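PDB 4Z4A: carbohydrate-binding module family 14 protein from Pseudocercospora fuligena, which probably binds chitin through its family 14 carbohydrate-binding module, as expected of an Avr4 effector ortholog that bears on recognition by the Cf-4 receptor. Local coordinates for residues B[50-59]-B[70-81]; B[40-48]-B[80-88]. All blocks are in the same frame, centred on the assembly; numbering follows the deposited sequence.

Interaction 1: residues B[50-59]-B[70-81]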
loop_
_atom_site.group_PDB
_atom_site.type_symbol
_atom_site.label_atom_id
_atom_site.label_comp_id
_atom_site.label_asym_id
_atom_site.label_seq_id
_atom_site.Cartn_x
_atom_site.Cartn_y
_atom_site.Cartn_z
ATOM N N LYS B 50 7.581 16.372 4.122
ATOM C CA LYS B 50 7.115 17.014 5.334
ATOM C C LYS B 50 7.317 16.232 6.641
ATOM O O LYS B 50 7.313 16.818 7.715
ATOM C CB LYS B 50 5.655 17.391 5.094
ATOM C CG LYS B 50 4.792 17.723 6.293
ATOM C CD LYS B 50 3.339 17.907 5.851
ATOM C CE LYS B 50 3.211 18.697 4.546
ATOM N NZ LYS B 50 1.826 18.658 4.012
ATOM N N THR B 51 7.490 14.909 6.585
ATOM C CA THR B 51 7.658 14.116 7.821
ATOM C C THR B 51 8.374 12.786 7.497
ATOM O O THR B 51 8.241 12.266 6.385
ATOM C CB THR B 51 6.312 13.839 8.519
ATOM O OG1 THR B 51 6.487 13.003 9.671
ATOM C CG2 THR B 51 5.313 13.178 7.573
ATOM N N CYS B 52 9.101 12.270 8.486
ATOM C CA CYS B 52 9.678 10.917 8.392
ATOM C C CYS B 52 8.649 9.883 8.850
ATOM O O CYS B 52 8.836 8.704 8.563
ATOM C CB CYS B 52 10.918 10.744 9.250
ATOM S SG CYS B 52 12.291 11.834 8.826
ATOM N N ASN B 53 7.580 10.305 9.555
ATOM C CA ASN B 53 6.586 9.378 10.170
ATOM C C ASN B 53 5.374 9.171 9.230
ATOM O O ASN B 53 4.232 9.082 9.679
ATOM C CB ASN B 53 6.148 9.847 11.582
ATOM C CG ASN B 53 5.209 8.837 12.319
ATOM O OD1 ASN B 53 4.174 9.237 12.862
ATOM N ND2 ASN B 53 5.580 7.564 12.375
ATOM N N GLY B 54 5.644 9.157 7.925
ATOM C CA GLY B 54 4.638 8.918 6.908
ATOM C C GLY B 54 5.210 8.958 5.504
ATOM O O GLY B 54 6.447 8.974 5.302
ATOM N N TYR B 55 4.323 8.971 4.521
ATOM C CA TYR B 55 4.704 8.905 3.104
ATOM C C TYR B 55 3.571 9.443 2.262
ATOM O O TYR B 55 2.536 9.894 2.787
ATOM C CB TYR B 55 5.055 7.448 2.691
ATOM C CG TYR B 55 3.899 6.489 2.903
ATOM C CD1 TYR B 55 3.594 5.992 4.184
ATOM C CD2 TYR B 55 3.134 6.043 1.821
ATOM C CE1 TYR B 55 2.539 5.128 4.373
ATOM C CE2 TYR B 55 2.076 5.177 2.003
ATOM C CZ TYR B 55 1.794 4.694 3.271
ATOM O OH TYR B 55 0.740 3.809 3.465
ATOM N N ILE B 56 3.803 9.489 0.956
ATOM C CA ILE B 56 2.830 9.935 0.006
ATOM C C ILE B 56 2.511 8.765 -0.940
ATOM O O ILE B 56 3.431 8.111 -1.474
ATOM C CB ILE B 56 3.350 11.103 -0.810
ATOM C CG1 ILE B 56 3.503 12.348 0.094
ATOM C CG2 ILE B 56 2.413 11.388 -2.001
ATOM C CD1 ILE B 56 4.161 13.509 -0.615
ATOM N N GLN B 57 1.216 8.486 -1.089
ATOM C CA GLN B 57 0.757 7.573 -2.143
ATOM C C GLN B 57 -0.028 8.376 -3.142
ATOM O O GLN B 57 -0.935 9.162 -2.751
ATOM C CB GLN B 57 -0.108 6.472 -1.584
ATOM C CG GLN B 57 -0.606 5.475 -2.630
ATOM C CD GLN B 57 -1.089 4.193 -1.984
ATOM O OE1 GLN B 57 -1.035 4.047 -0.770
ATOM N NE2 GLN B 57 -1.542 3.262 -2.788
ATOM N N CYS B 58 0.302 8.195 -4.424
ATOM C CA CYS B 58 -0.476 8.743 -5.526
ATOM C C CYS B 58 -1.431 7.696 -6.061
ATOM O O CYS B 58 -1.054 6.571 -6.333
ATOM C CB CYS B 58 0.425 9.268 -6.636
ATOM S SG CYS B 58 1.144 10.838 -6.146
ATOM N N SER B 59 -2.711 8.047 -6.129
ATOM C CA SER B 59 -3.711 7.163 -6.693
ATOM C C SER B 59 -4.103 7.677 -8.065
ATOM O O SER B 59 -4.324 8.863 -8.236
ATOM C CB SER B 59 -4.959 7.098 -5.804
ATOM O OG SER B 59 -4.724 6.369 -4.605
ATOM N N ILE B 70 -3.082 12.974 -4.704
ATOM C CA ILE B 70 -2.155 12.872 -3.568
ATOM C C ILE B 70 -2.891 12.377 -2.336
ATOM O O ILE B 70 -3.953 12.917 -1.990
ATOM C CB ILE B 70 -1.521 14.255 -3.192
ATOM C CG1 ILE B 70 -0.519 14.707 -4.250
ATOM C CG2 ILE B 70 -0.834 14.247 -1.818
ATOM C CD1 ILE B 70 0.861 14.084 -4.105
ATOM N N HIS B 71 -2.310 11.375 -1.665
ATOM C CA HIS B 71 -2.704 10.950 -0.315
ATOM C C HIS B 71 -1.504 11.008 0.613
ATOM O O HIS B 71 -0.501 10.333 0.376
ATOM C CB HIS B 71 -3.244 9.527 -0.348
ATOM C CG HIS B 71 -4.453 9.369 -1.200
ATOM N ND1 HIS B 71 -5.720 9.670 -0.743
ATOM C CD2 HIS B 71 -4.599 8.971 -2.485
ATOM C CE1 HIS B 71 -6.595 9.456 -1.708
ATOM N NE2 HIS B 71 -5.944 9.032 -2.774
ATOM N N GLU B 72 -1.561 11.861 1.625
ATOM C CA GLU B 72 -0.535 11.915 2.666
ATOM C C GLU B 72 -0.860 10.858 3.706
ATOM O O GLU B 72 -1.854 10.929 4.412
ATOM C CB GLU B 72 -0.460 13.331 3.262
ATOM C CG GLU B 72 -0.062 14.348 2.206
ATOM C CD GLU B 72 0.075 15.754 2.770
ATOM O OE1 GLU B 72 -0.690 16.632 2.336
ATOM O OE2 GLU B 72 0.937 15.981 3.648
ATOM N N MET B 73 -0.045 9.816 3.763
ATOM C CA MET B 73 -0.347 8.658 4.587
ATOM C C MET B 73 0.576 8.594 5.819
ATOM O O MET B 73 1.804 8.781 5.689
ATOM C CB MET B 73 -0.145 7.375 3.759
ATOM C CG MET B 73 -0.913 7.302 2.442
ATOM S SD MET B 73 -2.714 7.254 2.654
ATOM C CE MET B 73 -2.897 5.641 3.432
ATOM N N PRO B 74 0.031 8.249 6.986
ATOM C CA PRO B 74 0.881 8.115 8.161
ATOM C C PRO B 74 1.533 6.716 8.256
ATOM O O PRO B 74 1.026 5.749 7.678
ATOM C CB PRO B 74 -0.120 8.294 9.307
ATOM C CG PRO B 74 -1.351 7.643 8.783
ATOM C CD PRO B 74 -1.394 8.063 7.330
ATOM N N CYS B 75 2.642 6.632 8.972
ATOM C CA CYS B 75 3.194 5.378 9.422
ATOM C C CYS B 75 2.660 5.144 10.817
ATOM O O CYS B 75 2.345 6.117 11.534
ATOM C CB CYS B 75 4.718 5.428 9.516
ATOM S SG CYS B 75 5.500 5.401 7.877
ATOM N N PRO B 76 2.647 3.875 11.263
ATOM C CA PRO B 76 2.363 3.561 12.656
ATOM C C PRO B 76 3.324 4.331 13.586
ATOM O O PRO B 76 4.496 4.597 13.252
ATOM C CB PRO B 76 2.563 2.043 12.734
ATOM C CG PRO B 76 2.240 1.593 11.336
ATOM C CD PRO B 76 2.796 2.656 10.448
ATOM N N SER B 77 2.858 4.700 14.763
ATOM C CA SER B 77 3.713 5.336 15.774
ATOM C C SER B 77 5.035 4.600 15.925
ATOM O O SER B 77 5.063 3.395 16.130
ATOM C CB SER B 77 2.990 5.343 17.130
ATOM O OG SER B 77 3.765 5.981 18.157
ATOM N N GLY B 78 6.135 5.315 15.838
ATOM C CA GLY B 78 7.427 4.715 16.060
ATOM C C GLY B 78 8.114 4.150 14.830
ATOM O O GLY B 78 9.241 3.658 14.944
ATOM N N LEU B 79 7.410 4.130 13.697
ATOM C CA LEU B 79 7.980 3.656 12.434
ATOM C C LEU B 79 8.237 4.853 11.546
ATOM O O LEU B 79 7.557 5.882 11.651
ATOM C CB LEU B 79 7.025 2.667 11.769
ATOM C CG LEU B 79 6.631 1.421 12.559
ATOM C CD1 LEU B 79 5.787 0.482 11.690
ATOM C CD2 LEU B 79 7.867 0.702 13.073
ATOM N N LEU B 80 9.246 4.716 10.699
ATOM C CA LEU B 80 9.691 5.760 9.818
ATOM C C LEU B 80 9.688 5.194 8.396
ATOM O O LEU B 80 9.865 4.004 8.187
ATOM C CB LEU B 80 11.110 6.210 10.170
ATOM C CG LEU B 80 11.299 6.813 11.574
ATOM C CD1 LEU B 80 12.735 7.258 11.679
ATOM C CD2 LEU B 80 10.293 7.916 11.912
ATOM N N TRP B 81 9.576 6.084 7.424
ATOM C CA TRP B 81 9.651 5.645 6.019
ATOM C C TRP B 81 11.003 5.099 5.626
ATOM O O TRP B 81 12.052 5.678 5.967
ATOM C CB TRP B 81 9.334 6.797 5.116
ATOM C CG TRP B 81 9.137 6.393 3.668
ATOM C CD1 TRP B 81 9.880 6.799 2.612
ATOM C CD2 TRP B 81 8.113 5.533 3.137
ATOM N NE1 TRP B 81 9.395 6.258 1.443
ATOM C CE2 TRP B 81 8.282 5.503 1.739
ATOM C CE3 TRP B 81 7.018 4.851 3.704
ATOM C CZ2 TRP B 81 7.446 4.754 0.902
ATOM C CZ3 TRP B 81 6.195 4.122 2.877
ATOM C CH2 TRP B 81 6.409 4.087 1.487
#

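Interaction 2: residues B[40-48]-B[80-88]. With EDO (1,2-ethanediol), chain Q; EDO (1,2-ethanediol), chain N; EDO (1,2-ethanediol), chain M; EDO (1,2-ethanediol), chain K.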
loop_
_atom_site.group_PDB
_atom_site.type_symbol
_atom_site.label_atom_id
_atom_site.label_comp_id
_atom_site.label_asym_id
_atom_site.label_seq_id
_atom_site.Cartn_x
_atom_site.Cartn_y
_atom_site.Cartn_z
ATOM N N GLY B 40 1.433 -2.028 -9.416
ATOM C CA GLY B 40 2.289 -2.769 -8.492
ATOM C C GLY B 40 2.220 -2.224 -7.067
ATOM O O GLY B 40 2.031 -1.037 -6.852
ATOM N N PRO B 41 2.365 -3.103 -6.079
ATOM C CA PRO B 41 2.299 -2.635 -4.672
ATOM C C PRO B 41 3.268 -1.515 -4.332
ATOM O O PRO B 41 2.940 -0.636 -3.527
ATOM C CB PRO B 41 2.656 -3.902 -3.878
ATOM C CG PRO B 41 2.168 -5.013 -4.719
ATOM C CD PRO B 41 2.486 -4.570 -6.152
ATOM N N LYS B 42 4.434 -1.537 -4.953
ATOM C CA LYS B 42 5.440 -0.516 -4.668
ATOM C C LYS B 42 5.385 0.689 -5.589
ATOM O O LYS B 42 6.152 1.640 -5.392
ATOM C CB LYS B 42 6.824 -1.135 -4.691
ATOM C CG LYS B 42 7.055 -2.055 -3.495
ATOM C CD LYS B 42 8.410 -2.724 -3.613
ATOM C CE LYS B 42 8.545 -3.953 -2.719
ATOM N NZ LYS B 42 8.244 -3.675 -1.283
ATOM N N ASP B 43 4.494 0.677 -6.579
ATOM C CA ASP B 43 4.376 1.813 -7.457
ATOM C C ASP B 43 3.708 3.007 -6.798
ATOM O O ASP B 43 2.797 2.816 -5.994
ATOM C CB ASP B 43 3.566 1.424 -8.688
ATOM C CG ASP B 43 4.252 0.431 -9.592
ATOM O OD1 ASP B 43 5.516 0.414 -9.676
ATOM O OD2 ASP B 43 3.515 -0.261 -10.302
ATOM N N CYS B 44 4.125 4.220 -7.194
ATOM C CA CYS B 44 3.400 5.441 -6.858
ATOM C C CYS B 44 3.424 5.692 -5.340
ATOM O O CYS B 44 2.513 6.295 -4.767
ATOM C CB CYS B 44 1.973 5.362 -7.403
ATOM S SG CYS B 44 1.934 5.081 -9.190
ATOM N N LEU B 45 4.528 5.256 -4.726
ATOM C CA LEU B 45 4.820 5.565 -3.330
ATOM C C LEU B 45 6.075 6.404 -3.244
ATOM O O LEU B 45 7.096 6.086 -3.880
ATOM C CB LEU B 45 4.996 4.271 -2.516
ATOM C CG LEU B 45 3.801 3.326 -2.411
ATOM C CD1 LEU B 45 4.149 2.037 -1.708
ATOM C CD2 LEU B 45 2.693 4.034 -1.680
ATOM N N TYR B 46 6.034 7.419 -2.377
ATOM C CA TYR B 46 7.092 8.435 -2.313
ATOM C C TYR B 46 7.301 8.858 -0.865
ATOM O O TYR B 46 6.391 8.774 -0.067
ATOM C CB TYR B 46 6.660 9.675 -3.117
ATOM C CG TYR B 46 6.146 9.388 -4.519
ATOM C CD1 TYR B 46 4.788 9.105 -4.733
ATOM C CD2 TYR B 46 6.990 9.345 -5.621
ATOM C CE1 TYR B 46 4.300 8.828 -5.996
ATOM C CE2 TYR B 46 6.508 9.045 -6.867
ATOM C CZ TYR B 46 5.151 8.798 -7.053
ATOM O OH TYR B 46 4.656 8.475 -8.300
ATOM N N PRO B 47 8.499 9.339 -0.534
ATOM C CA PRO B 47 8.730 9.972 0.738
ATOM C C PRO B 47 7.882 11.243 0.836
ATOM O O PRO B 47 7.537 11.821 -0.199
ATOM C CB PRO B 47 10.216 10.317 0.731
ATOM C CG PRO B 47 10.726 9.999 -0.612
ATOM C CD PRO B 47 9.680 9.327 -1.408
ATOM N N SER B 48 7.534 11.615 2.047
ATOM C CA SER B 48 6.934 12.914 2.296
ATOM C C SER B 48 8.054 13.911 2.597
ATOM O O SER B 48 8.836 13.687 3.522
ATOM C CB SER B 48 5.991 12.860 3.473
ATOM O OG SER B 48 5.716 14.160 3.947
ATOM N N LEU B 80 9.246 4.716 10.699
ATOM C CA LEU B 80 9.691 5.760 9.818
ATOM C C LEU B 80 9.688 5.194 8.396
ATOM O O LEU B 80 9.865 4.004 8.187
ATOM C CB LEU B 80 11.110 6.210 10.170
ATOM C CG LEU B 80 11.299 6.813 11.574
ATOM C CD1 LEU B 80 12.735 7.258 11.679
ATOM C CD2 LEU B 80 10.293 7.916 11.912
ATOM N N TRP B 81 9.576 6.084 7.424
ATOM C CA TRP B 81 9.651 5.645 6.019
ATOM C C TRP B 81 11.003 5.099 5.626
ATOM O O TRP B 81 12.052 5.678 5.967
ATOM C CB TRP B 81 9.334 6.797 5.116
ATOM C CG TRP B 81 9.137 6.393 3.668
ATOM C CD1 TRP B 81 9.880 6.799 2.612
ATOM C CD2 TRP B 81 8.113 5.533 3.137
ATOM N NE1 TRP B 81 9.395 6.258 1.443
ATOM C CE2 TRP B 81 8.282 5.503 1.739
ATOM C CE3 TRP B 81 7.018 4.851 3.704
ATOM C CZ2 TRP B 81 7.446 4.754 0.902
ATOM C CZ3 TRP B 81 6.195 4.122 2.877
ATOM C CH2 TRP B 81 6.409 4.087 1.487
ATOM N N ASN B 82 10.972 3.976 4.909
ATOM C CA ASN B 82 12.171 3.332 4.374
ATOM C C ASN B 82 11.907 3.259 2.870
ATOM O O ASN B 82 11.210 2.355 2.403
ATOM C CB ASN B 82 12.358 1.951 4.942
ATOM C CG ASN B 82 13.465 1.135 4.290
ATOM O OD1 ASN B 82 14.087 1.505 3.273
ATOM N ND2 ASN B 82 13.653 -0.058 4.797
ATOM N N ASP B 83 12.434 4.251 2.162
ATOM C CA ASP B 83 12.210 4.308 0.707
ATOM C C ASP B 83 12.859 3.216 -0.111
ATOM O O ASP B 83 12.419 2.988 -1.276
ATOM C CB ASP B 83 12.651 5.667 0.188
ATOM C CG ASP B 83 11.909 6.070 -1.085
ATOM O OD1 ASP B 83 10.664 6.106 -1.128
ATOM O OD2 ASP B 83 12.633 6.345 -2.064
ATOM N N ASN B 84 13.859 2.536 0.420
ATOM C CA ASN B 84 14.475 1.378 -0.233
ATOM C C ASN B 84 13.492 0.240 -0.478
ATOM O O ASN B 84 13.534 -0.418 -1.516
ATOM C CB ASN B 84 15.665 0.843 0.552
ATOM C CG ASN B 84 16.770 1.867 0.686
ATOM O OD1 ASN B 84 17.293 2.123 1.789
ATOM N ND2 ASN B 84 17.058 2.519 -0.384
ATOM N N LYS B 85 12.613 0.038 0.493
ATOM C CA LYS B 85 11.612 -1.036 0.466
ATOM C C LYS B 85 10.226 -0.509 0.283
ATOM O O LYS B 85 9.261 -1.312 0.268
ATOM C CB LYS B 85 11.720 -1.836 1.806
ATOM C CG LYS B 85 12.876 -2.793 1.791
ATOM C CD LYS B 85 13.022 -3.596 3.067
ATOM C CE LYS B 85 14.217 -4.524 3.023
ATOM N NZ LYS B 85 14.331 -5.324 4.276
ATOM N N LYS B 86 10.076 0.813 0.190
ATOM C CA LYS B 86 8.801 1.584 0.066
ATOM C C LYS B 86 7.753 1.171 1.114
ATOM O O LYS B 86 6.594 0.791 0.813
ATOM C CB LYS B 86 8.212 1.401 -1.340
ATOM C CG LYS B 86 9.159 1.948 -2.421
ATOM C CD LYS B 86 9.075 3.457 -2.475
ATOM C CE LYS B 86 9.985 4.041 -3.574
ATOM N NZ LYS B 86 9.915 5.524 -3.633
ATOM N N TRP B 87 8.217 1.127 2.351
ATOM C CA TRP B 87 7.294 0.835 3.446
ATOM C C TRP B 87 7.683 1.574 4.705
ATOM O O TRP B 87 8.803 2.100 4.843
ATOM C CB TRP B 87 7.202 -0.677 3.714
ATOM C CG TRP B 87 8.413 -1.417 4.208
ATOM C CD1 TRP B 87 9.681 -0.895 4.485
ATOM C CD2 TRP B 87 8.456 -2.794 4.627
ATOM N NE1 TRP B 87 10.481 -1.895 4.971
ATOM C CE2 TRP B 87 9.762 -3.054 5.083
ATOM C CE3 TRP B 87 7.508 -3.850 4.645
ATOM C CZ2 TRP B 87 10.176 -4.320 5.494
ATOM C CZ3 TRP B 87 7.931 -5.134 5.115
ATOM C CH2 TRP B 87 9.257 -5.344 5.502
ATOM N N CYS B 88 6.746 1.566 5.636
ATOM C CA CYS B 88 6.996 2.020 7.032
ATOM C C CYS B 88 7.796 0.942 7.757
ATOM O O CYS B 88 7.486 -0.229 7.664
ATOM C CB CYS B 88 5.671 2.301 7.735
ATOM S SG CYS B 88 4.745 3.636 6.968
HETATM C C1 EDO Q . 4.372 -1.344 0.249
HETATM O O1 EDO Q . 3.613 -1.693 -0.917
HETATM C C2 EDO Q . 5.475 -2.353 0.523
HETATM O O2 EDO Q . 6.512 -2.231 -0.432
HETATM C C1 EDO N . 10.352 -5.593 1.013
HETATM O O1 EDO N . 10.526 -4.740 -0.143
HETATM C C2 EDO N . 9.052 -5.171 1.671
HETATM O O2 EDO N . 7.915 -5.468 0.829
HETATM C C1 EDO M . 3.286 1.638 3.739
HETATM O O1 EDO M . 4.027 0.895 4.713
HETATM C C2 EDO M . 3.639 1.252 2.287
HETATM O O2 EDO M . 2.451 0.752 1.634
HETATM C C1 EDO K . 7.458 3.427 -10.579
HETATM O O1 EDO K . 7.571 2.252 -9.792
HETATM C C2 EDO K . 6.126 4.085 -10.271
HETATM O O2 EDO K . 6.083 4.657 -8.983
#

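Interaction 1: residues B[50-59]-B[70-81]
The Y55 ring is held between two side chains of residues 70-81. M73 CB lies over one face, 3.5 Å from the centroid of the Y55 ring, and W81 CZ3 lies over the opposite face, toward its rim. The two aromatic planes are only 15° apart but slid past each other, so that Y55 CB, with CG beside it, sits over the indole, CB 3.5 Å from the centroid of the W81 six-membered ring. Y55 carries CG between its backbone N and carbonyl carbon (chi1 59°), a crowded position that folds the ring between these neighbours. At the ring's edge stands the sulfur of C75, which is disulfide-bonded to C88.

Paired backbone bonds link Y55 with M73 and Q57 with H71. On the other face of the sheet, I70 CD1 touches I56 CG2 and C58 SG, and K50 NZ forms a salt bridge with the syn side of E72 OE2 at 2.8 Å.

Beyond the strands, the N53 amide grips a turn. Its ND2 meets L79 O nearly along the C=O direction at 2.7 Å; the bond from N53 ND2 to P76 O is longer, 3.3 Å, with ND2 above that carbonyl plane. P76 O also receives L79 N from its opposite face, closing the type II turn 76-79. N53 is itself positioned by an ST turn, in which T51 OG1 accepts from N53 N, while W81 N bonds to C52 O. The whole is an antiparallel beta hairpin, 54-60 with 68-74, after which the 76-79 turn leads into strand 80-82 and W81 lies back against Y55, within the disulfide-rich chitin-binding Peritrophin-A domain.

Interaction 2: residues B[40-48]-B[80-88]
The indole of W81 meets strand 45-48: P47 CB comes within 4.0 Å of W81 CD1, and L45 CB lies 4.2 Å from W81 CZ2. Carbonyl oxygens lie above both faces, Y46 O on one and W87 O on the opposite one, each displaced toward the rim. At the edge, close to the ring plane, stand D83 OD1 and a 1,2-ethanediol (chain M). A second diol (chain N) places a carbon over a face of the W87 ring.

The edge contact with D83 is a bond: W81 NE1 donates to D83 OD1 at 2.9 Å, reaching the anti side of the carboxylate. K86 NZ takes the syn side of the same oxygen in a salt bridge, so two donors grip one atom. That ammonium also crosses to the other segment, K86 NZ donating to L45 O at 2.9 Å. A bend at chi2 (-77°) turns the K86 chain back over L45, K86 CD lying 3.6 Å from L45 O. The carboxylate is thus fixed on both sides of OD1, and P47 CD packs against D83 OD1 at 3.4 Å.

Farther along, K42 NZ donates to K85 O at 3.0 Å, tilted from the carbonyl plane. K42 NZ also binds both hydroxyls of the chain N diol, so diols probably from the crystallisation liquor share this surface-exposed end of the contact.

Around these groups, a G1 beta bulge sets K86 and W87 together opposite N82, K86 having a positive phi (49°), in the hairpin that pairs 80-82 with 87-89. The contact sets the bulged turn of this small two-stranded sheet against strand 45-48, outermost within the chain in the three-stranded sheet, an arrangement of two antiparallel sheets belonging to the chitin-binding Peritrophin-A domain.

Interactions 1 and 2 use the same strand, 80-82, and W81 serves both, lying against Y55 in one and meeting strand 45-48 in the other. Strands 45-48 and 54-60 are neighbours in one sheet, where Y46 N probably bonds to I56 O, while the C75-C88 disulfide ties the two contacts covalently. Interaction 1 is the larger and more buried: regular strand pairing, aromatic stacking and an amide-clamped turn. Interaction 2 lies at the surface and relies more on lysine ammonium groups reaching carbonyl oxygens, one of them also held by the D83 carboxylate, beside light apolar packing against the indole, with diols probably from the crystallisation liquor nearby. Both also touch the second subunit.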